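Local coordinates for glycosyl transferases group 1 family protein (Francisella tularensis subsp. tularensis, PDB 5I45) that is probably a glycosyltransferase of the GT-B class, transferring a sugar from a donor to an acceptor, of which this chain is the C-terminal domain, at residues A[112-117]-A[179-184]; A[126-131]-A[136-141]. All blocks are in the same frame, centred on the assembly; numbering follows the deposited sequence.

Interaction 1. Residues A[112-117]-A[179-184]; sequences LDIVVC and KLRYKI
R181, on the helix 178-195, reaches across to I114 with CD and to D113 with its guanidinium end. CG stands anti to the backbone N (chi1 -177°) and the chain runs out straight from the helix until it bends at chi3; this bend brings NE and NH2 round to the aspartate. At the bend, CD of R181 lies 3.8 Å from CG1 of I114, the two side chains crossing at about a right angle. A long arginine suits this place, since its CD methylene can rest on an isoleucine while its end still finds a carboxylate. D113 OD2 accepts from R181 NH2 at 3.0 Å in a salt bridge. NE of R181 adds a weak hydrogen bond to D113 OD2, 3.2 Å long and bent to 134° at the hydrogen. This is not the flat two-oxygen pairing of the textbook: one oxygen takes both donors, the planes of the groups stand 75° apart, and NH2 comes from above the carboxylate. NH1 turns elsewhere, to the carbonyl oxygen of L174. In this Rossmann-like half of a GT-B fold, the contact joins the N-terminal end region of the central parallel strand 114-117 to a C-terminal helix, with W61 beside both partners. Y182, next along the helix, is exposed, and its hydroxyl suits that border with solvent. CE1 of Y182 lies 3.8 Å from D113 OD2, and a water joins the two side chains, donating to D113 OD2 at 2.7 Å and lying 2.8 Å from Y182 OH.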
ATOM      1  N   LEU A 112       1.656   3.132  -7.791  1.00  9.67           N
ATOM      2  CA  LEU A 112       2.155   2.076  -6.898  1.00  9.90           C
ATOM      3  C   LEU A 112       1.970   0.665  -7.417  1.00  9.66           C
ATOM      4  O   LEU A 112       0.919   0.326  -7.958  1.00 10.25           O
ATOM      5  CB  LEU A 112       1.413   2.178  -5.549  1.00  9.96           C
ATOM      6  CG  LEU A 112       1.680   3.466  -4.783  1.00 10.51           C
ATOM      7  CD1 LEU A 112       0.662   3.626  -3.667  1.00 10.98           C
ATOM      8  CD2 LEU A 112       3.108   3.567  -4.287  1.00 10.92           C
ATOM      9  N   ASP A 113       2.994  -0.181  -7.266  1.00  9.37           N
ATOM     10  CA  ASP A 113       2.876  -1.588  -7.598  1.00  9.48           C
ATOM     11  C   ASP A 113       2.166  -2.405  -6.535  1.00  8.76           C
ATOM     12  O   ASP A 113       1.494  -3.355  -6.859  1.00  8.75           O
ATOM     13  CB  ASP A 113       4.238  -2.212  -7.895  1.00 10.40           C
ATOM     14  CG  ASP A 113       4.665  -1.987  -9.316  1.00 11.86           C
ATOM     15  OD1 ASP A 113       5.072  -0.875  -9.673  1.00 12.98           O
ATOM     16  OD2 ASP A 113       4.524  -2.943 -10.113  1.00 13.99           O
ATOM     17  N   ILE A 114       2.382  -2.038  -5.268  1.00  8.27           N
ATOM     18  CA  ILE A 114       1.844  -2.818  -4.138  1.00  8.28           C
ATOM     19  C   ILE A 114       1.223  -1.862  -3.165  1.00  8.18           C
ATOM     20  O   ILE A 114       1.807  -0.796  -2.905  1.00  8.37           O
ATOM     21  CB  ILE A 114       2.966  -3.619  -3.450  1.00  8.72           C
ATOM     22  CG1 ILE A 114       3.675  -4.556  -4.435  1.00  9.07           C
ATOM     23  CG2 ILE A 114       2.437  -4.336  -2.213  1.00  8.63           C
ATOM     24  CD1 ILE A 114       4.940  -5.213  -3.908  1.00  9.49           C
ATOM     25  N   VAL A 115       0.092  -2.233  -2.593  1.00  8.29           N
ATOM     26  CA  VAL A 115      -0.553  -1.480  -1.519  1.00  8.65           C
ATOM     27  C   VAL A 115      -0.757  -2.407  -0.340  1.00  8.33           C
ATOM     28  O   VAL A 115      -1.181  -3.554  -0.507  1.00  8.59           O
ATOM     29  CB  VAL A 115      -1.882  -0.831  -1.961  1.00  9.28           C
ATOM     30  CG1 VAL A 115      -2.608  -0.200  -0.774  1.00  9.88           C
ATOM     31  CG2 VAL A 115      -1.603   0.230  -2.993  1.00  9.79           C
ATOM     32  N   VAL A 116      -0.412  -1.900   0.855  1.00  8.36           N
ATOM     33  CA  VAL A 116      -0.638  -2.628   2.092  1.00  8.35           C
ATOM     34  C   VAL A 116      -1.767  -2.001   2.872  1.00  8.85           C
ATOM     35  O   VAL A 116      -1.773  -0.809   3.062  1.00  9.45           O
ATOM     36  CB  VAL A 116       0.639  -2.690   2.955  1.00  8.57           C
ATOM     37  CG1 VAL A 116       0.390  -3.464   4.225  1.00  9.05           C
ATOM     38  CG2 VAL A 116       1.774  -3.339   2.165  1.00  8.69           C
ATOM     39  N   CYS A 117      -2.716  -2.832   3.317  1.00  9.14           N
ATOM     40  CA  CYS A 117      -3.844  -2.391   4.141  1.00 10.53           C
ATOM     41  C   CYS A 117      -3.669  -3.155   5.445  1.00 10.44           C
ATOM     42  O   CYS A 117      -4.067  -4.292   5.543  1.00 10.81           O
ATOM     43  CB  CYS A 117      -5.173  -2.708   3.385  1.00 11.89           C
ATOM     44  SG  CYS A 117      -5.262  -2.055   1.674  1.00 15.53           S
ATOM     45  N   LYS A 179       6.101 -11.716 -12.316  1.00 15.10           N
ATOM     46  CA  LYS A 179       5.021 -12.339 -13.068  1.00 16.21           C
ATOM     47  C   LYS A 179       3.870 -12.704 -12.132  1.00 14.71           C
ATOM     48  O   LYS A 179       2.726 -12.520 -12.458  1.00 14.45           O
ATOM     49  CB  LYS A 179       5.522 -13.552 -13.857  1.00 19.25           C
ATOM     50  CG  LYS A 179       6.356 -13.178 -15.073  1.00 23.01           C
ATOM     51  CD  LYS A 179       6.916 -14.404 -15.781  1.00 26.74           C
ATOM     52  CE  LYS A 179       8.300 -14.847 -15.295  1.00 29.53           C
ATOM     53  NZ  LYS A 179       8.421 -15.501 -13.955  1.00 30.10           N
ATOM     54  N   LEU A 180       4.197 -13.193 -10.956  1.00 13.55           N
ATOM     55  CA  LEU A 180       3.160 -13.520  -9.983  1.00 13.14           C
ATOM     56  C   LEU A 180       2.464 -12.245  -9.517  1.00 11.72           C
ATOM     57  O   LEU A 180       1.254 -12.186  -9.418  1.00 11.57           O
ATOM     58  CB  LEU A 180       3.756 -14.224  -8.773  1.00 13.67           C
ATOM     59  CG  LEU A 180       2.792 -14.479  -7.603  1.00 14.71           C
ATOM     60  CD1 LEU A 180       1.655 -15.417  -7.974  1.00 15.44           C
ATOM     61  CD2 LEU A 180       3.633 -15.007  -6.450  1.00 14.66           C
ATOM     62  N   ARG A 181       3.246 -11.199  -9.248  1.00 10.90           N
ATOM     63  CA  ARG A 181       2.670  -9.935  -8.798  1.00 10.42           C
ATOM     64  C   ARG A 181       1.659  -9.408  -9.800  1.00 10.60           C
ATOM     65  O   ARG A 181       0.565  -8.991  -9.433  1.00 10.37           O
ATOM     66  CB  ARG A 181       3.757  -8.875  -8.527  1.00 10.73           C
ATOM     67  CG  ARG A 181       3.203  -7.572  -7.982  1.00 10.66           C
ATOM     68  CD  ARG A 181       4.238  -6.537  -7.642  1.00 11.70           C
ATOM     69  NE  ARG A 181       4.831  -5.885  -8.790  1.00 12.52           N
ATOM     70  CZ  ARG A 181       6.065  -6.035  -9.265  1.00 13.06           C
ATOM     71  NH1 ARG A 181       6.926  -6.921  -8.796  1.00 13.12           N
ATOM     72  NH2 ARG A 181       6.455  -5.242 -10.249  1.00 14.53           N
ATOM     73  N   TYR A 182       2.037  -9.411 -11.064  1.00 11.37           N
ATOM     74  CA  TYR A 182       1.129  -8.889 -12.091  1.00 12.29           C
ATOM     75  C   TYR A 182      -0.140  -9.730 -12.238  1.00 11.78           C
ATOM     76  O   TYR A 182      -1.216  -9.169 -12.468  1.00 11.83           O
ATOM     77  CB  TYR A 182       1.843  -8.704 -13.439  1.00 14.19           C
ATOM     78  CG  TYR A 182       2.927  -7.617 -13.430  1.00 15.75           C
ATOM     79  CD1 TYR A 182       2.718  -6.396 -12.818  1.00 16.47           C
ATOM     80  CD2 TYR A 182       4.133  -7.819 -14.053  1.00 17.72           C
ATOM     81  CE1 TYR A 182       3.688  -5.402 -12.819  1.00 18.20           C
ATOM     82  CE2 TYR A 182       5.114  -6.833 -14.070  1.00 18.97           C
ATOM     83  CZ  TYR A 182       4.884  -5.628 -13.439  1.00 18.44           C
ATOM     84  OH  TYR A 182       5.853  -4.620 -13.458  1.00 21.07           O
ATOM     85  N   LYS A 183      -0.025 -11.042 -12.074  0.50 11.95           N
ATOM     86  CA  LYS A 183      -1.190 -11.902 -12.133  0.50 12.36           C
ATOM     87  C   LYS A 183      -2.140 -11.690 -10.951  0.50 11.57           C
ATOM     88  O   LYS A 183      -3.347 -11.608 -11.138  0.50 11.55           O
ATOM     89  CB  LYS A 183      -0.768 -13.349 -12.257  0.50 13.52           C
ATOM     90  CG  LYS A 183      -1.925 -14.324 -12.195  0.50 14.68           C
ATOM     91  CD  LYS A 183      -1.773 -15.436 -13.198  0.50 16.56           C
ATOM     92  CE  LYS A 183      -2.564 -16.644 -12.750  0.50 17.31           C
ATOM     93  NZ  LYS A 183      -3.399 -16.273 -11.565  0.50 16.21           N
ATOM     94  N   ILE A 184      -1.576 -11.586  -9.747  1.00 10.74           N
ATOM     95  CA  ILE A 184      -2.359 -11.299  -8.548  1.00 10.68           C
ATOM     96  C   ILE A 184      -3.104  -9.975  -8.713  1.00 10.06           C
ATOM     97  O   ILE A 184      -4.291  -9.900  -8.474  1.00 10.20           O
ATOM     98  CB  ILE A 184      -1.426 -11.227  -7.315  1.00 10.79           C
ATOM     99  CG1 ILE A 184      -0.893 -12.620  -6.975  1.00 12.41           C
ATOM    100  CG2 ILE A 184      -2.103 -10.566  -6.115  1.00 11.05           C
ATOM    101  CD1 ILE A 184      -1.876 -13.583  -6.414  1.00 13.62           C
TER
HETATM  102  O   HOH W   1       4.608  -2.192 -12.757  0.70 20.95           O

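Interaction 2. Residues A[126-131]-A[136-141]; sequences LPALEA and CAVIAT
A128 meets V138 where the helix 126-133 lies against the strand 137-140; CB of A128 lies 4.2 Å from CG1 of V138. The carbonyl oxygen of A128 is also near this side chain, 4.0 Å from V138 CG2. One turn on, A131 points its methyl at the strand and makes the tighter contact, CB to V138 CG2 at 3.5 Å. With CG1 of V138 anti to the backbone N (chi1 174°), CG1 faces the methyl of A128, while CG2 meets the methyl of A131 and also lies near A128 O. Small alanines on the inner side of the helix let its backbone come near the sheet, and a beta-branched valine fills the interface without a long chain. The helix is the connection of a beta-alpha-beta unit, leading from strand 114-117 to the neighbouring parallel strand 137-140, as is usual in the Rossmann-like domains of GT-B enzymes. V115 of the first of these strands touches both A131 and C136. The helix ends at about 133 and the chain turns into the strand just after it; across this turn the A131 carbonyl oxygen takes a hydrogen bond from C136 N at 2.9 Å, nearly straight at the hydrogen (160°). C136 also packs against A131 O, with CB at 3.3 Å and SG at 3.5 Å from that oxygen, and CB of C136 lies 4.0 Å from A131 CB; a compact, weakly polar side chain suits this buried turn.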
ATOM      1  N   LEU A 126     -12.429  -0.279   1.671  0.50 16.20           N
ATOM      2  CA  LEU A 126     -12.396   0.626   0.525  0.50 16.62           C
ATOM      3  C   LEU A 126     -11.019   0.864  -0.073  0.50 16.13           C
ATOM      4  O   LEU A 126     -10.901   0.886  -1.274  0.50 15.47           O
ATOM      5  CB  LEU A 126     -13.135   1.937   0.808  0.50 18.01           C
ATOM      6  CG  LEU A 126     -14.596   1.813   0.382  0.50 19.01           C
ATOM      7  CD1 LEU A 126     -15.497   2.855   1.031  0.50 20.05           C
ATOM      8  CD2 LEU A 126     -14.662   1.883  -1.138  0.50 19.10           C
ATOM      9  N   PRO A 127      -9.992   1.079   0.747  0.50 16.00           N
ATOM     10  CA  PRO A 127      -8.650   1.225   0.158  0.50 15.81           C
ATOM     11  C   PRO A 127      -8.091  -0.082  -0.493  0.50 14.96           C
ATOM     12  O   PRO A 127      -7.271   0.006  -1.421  0.50 15.25           O
ATOM     13  CB  PRO A 127      -7.797   1.725   1.333  0.50 15.93           C
ATOM     14  CG  PRO A 127      -8.755   2.276   2.321  0.50 16.44           C
ATOM     15  CD  PRO A 127     -10.062   1.574   2.134  0.50 16.35           C
ATOM     16  N   ALA A 128      -8.476  -1.278  -0.021  1.00 14.23           N
ATOM     17  CA  ALA A 128      -8.182  -2.481  -0.795  1.00 12.81           C
ATOM     18  C   ALA A 128      -8.894  -2.448  -2.151  1.00 11.75           C
ATOM     19  O   ALA A 128      -8.275  -2.714  -3.170  1.00 11.56           O
ATOM     20  CB  ALA A 128      -8.574  -3.748  -0.065  1.00 13.38           C
ATOM     21  N   LEU A 129     -10.178  -2.097  -2.155  1.00 11.13           N
ATOM     22  CA  LEU A 129     -10.916  -2.006  -3.413  1.00 11.43           C
ATOM     23  C   LEU A 129     -10.348  -0.942  -4.346  1.00 11.48           C
ATOM     24  O   LEU A 129     -10.250  -1.165  -5.560  1.00 11.70           O
ATOM     25  CB  LEU A 129     -12.388  -1.747  -3.165  1.00 12.56           C
ATOM     26  CG  LEU A 129     -13.126  -2.851  -2.440  1.00 13.22           C
ATOM     27  CD1 LEU A 129     -14.534  -2.392  -2.146  1.00 14.61           C
ATOM     28  CD2 LEU A 129     -13.133  -4.131  -3.246  1.00 13.78           C
ATOM     29  N   GLU A 130      -9.984   0.209  -3.801  1.00 11.77           N
ATOM     30  CA  GLU A 130      -9.414   1.301  -4.603  1.00 12.56           C
ATOM     31  C   GLU A 130      -8.093   0.831  -5.232  1.00 11.66           C
ATOM     32  O   GLU A 130      -7.817   1.112  -6.404  1.00 11.86           O
ATOM     33  CB  GLU A 130      -9.195   2.529  -3.723  1.00 14.35           C
ATOM     34  CG  GLU A 130     -10.474   3.253  -3.298  1.00 16.68           C
ATOM     35  CD  GLU A 130     -10.269   4.273  -2.165  1.00 18.17           C
ATOM     36  OE1 GLU A 130      -9.152   4.476  -1.696  1.00 20.25           O
ATOM     37  OE2 GLU A 130     -11.272   4.872  -1.718  1.00 23.10           O
ATOM     38  N   ALA A 131      -7.282   0.146  -4.438  1.00 10.79           N
ATOM     39  CA  ALA A 131      -5.990  -0.365  -4.901  1.00 10.55           C
ATOM     40  C   ALA A 131      -6.192  -1.415  -5.993  1.00 10.20           C
ATOM     41  O   ALA A 131      -5.522  -1.379  -7.028  1.00 10.14           O
ATOM     42  CB  ALA A 131      -5.201  -0.932  -3.758  1.00 10.64           C
ATOM     43  N   CYS A 136      -3.197  -2.432  -8.478  1.00  9.63           N
ATOM     44  CA  CYS A 136      -2.118  -2.597  -7.474  1.00  9.45           C
ATOM     45  C   CYS A 136      -2.264  -3.987  -6.869  1.00  9.23           C
ATOM     46  O   CYS A 136      -3.384  -4.464  -6.662  1.00  9.60           O
ATOM     47  CB  CYS A 136      -2.251  -1.587  -6.344  1.00  9.21           C
ATOM     48  SG  CYS A 136      -2.346   0.114  -6.833  1.00 10.05           S
ATOM     49  N   ALA A 137      -1.161  -4.658  -6.549  1.00  8.79           N
ATOM     50  CA  ALA A 137      -1.242  -5.918  -5.798  1.00  8.75           C
ATOM     51  C   ALA A 137      -1.477  -5.565  -4.339  1.00  8.54           C
ATOM     52  O   ALA A 137      -0.748  -4.713  -3.820  1.00  9.22           O
ATOM     53  CB  ALA A 137       0.039  -6.693  -5.968  1.00  8.84           C
ATOM     54  N   VAL A 138      -2.421  -6.207  -3.664  1.00  8.20           N
ATOM     55  CA  VAL A 138      -2.758  -5.864  -2.287  1.00  8.62           C
ATOM     56  C   VAL A 138      -2.385  -6.951  -1.295  1.00  8.20           C
ATOM     57  O   VAL A 138      -2.645  -8.168  -1.487  1.00  8.92           O
ATOM     58  CB  VAL A 138      -4.271  -5.569  -2.170  1.00  8.98           C
ATOM     59  CG1 VAL A 138      -4.712  -5.351  -0.724  1.00  9.68           C
ATOM     60  CG2 VAL A 138      -4.617  -4.342  -2.977  1.00  9.53           C
ATOM     61  N   ILE A 139      -1.781  -6.463  -0.203  1.00  7.87           N
ATOM     62  CA  ILE A 139      -1.524  -7.258   0.994  1.00  8.19           C
ATOM     63  C   ILE A 139      -2.384  -6.630   2.077  1.00  8.26           C
ATOM     64  O   ILE A 139      -2.295  -5.449   2.320  1.00  8.66           O
ATOM     65  CB  ILE A 139      -0.050  -7.173   1.409  1.00  8.49           C
ATOM     66  CG1 ILE A 139       0.860  -7.762   0.335  1.00  8.93           C
ATOM     67  CG2 ILE A 139       0.143  -7.912   2.743  1.00  9.12           C
ATOM     68  CD1 ILE A 139       2.311  -7.348   0.491  1.00  9.39           C
ATOM     69  N   ALA A 140      -3.232  -7.416   2.721  1.00  8.50           N
ATOM     70  CA  ALA A 140      -4.164  -6.881   3.693  1.00  9.31           C
ATOM     71  C   ALA A 140      -4.385  -7.782   4.872  1.00  9.64           C
ATOM     72  O   ALA A 140      -4.257  -8.996   4.788  1.00  9.97           O
ATOM     73  CB  ALA A 140      -5.534  -6.679   3.005  1.00  9.90           C
ATOM     74  N   THR A 141      -4.746  -7.162   5.996  1.00  9.67           N
ATOM     75  CA  THR A 141      -5.320  -7.889   7.126  1.00 10.63           C
ATOM     76  C   THR A 141      -6.821  -8.153   6.820  1.00 11.98           C
ATOM     77  O   THR A 141      -7.383  -7.610   5.886  1.00 12.17           O
ATOM     78  CB  THR A 141      -5.253  -7.028   8.376  1.00 10.64           C
ATOM     79  OG1 THR A 141      -5.906  -5.788   8.094  1.00 10.46           O
ATOM     80  CG2 THR A 141      -3.821  -6.770   8.797  1.00 10.66           C
TER

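Past the first three strands from the N terminus, the chain enters strand 114-117, one partner of interaction 1, then passes into helix 126-133 and turns back at once into strand 137-140; interaction 2 closes this short loop. It goes on through strand 157-158 and helix 164-176 before helix 178-195 returns to the beginning of strand 114-117, where interaction 1 closes a loop of some sixty residues that contains the whole of interaction 2. The two contacts, with centres about 9 Å apart, share one parallel sheet: V115 N probably bonds to A137 O, and C117 N to I139 O. Interaction 2 ties a crossover helix to that sheet, interaction 1 a C-terminal helix.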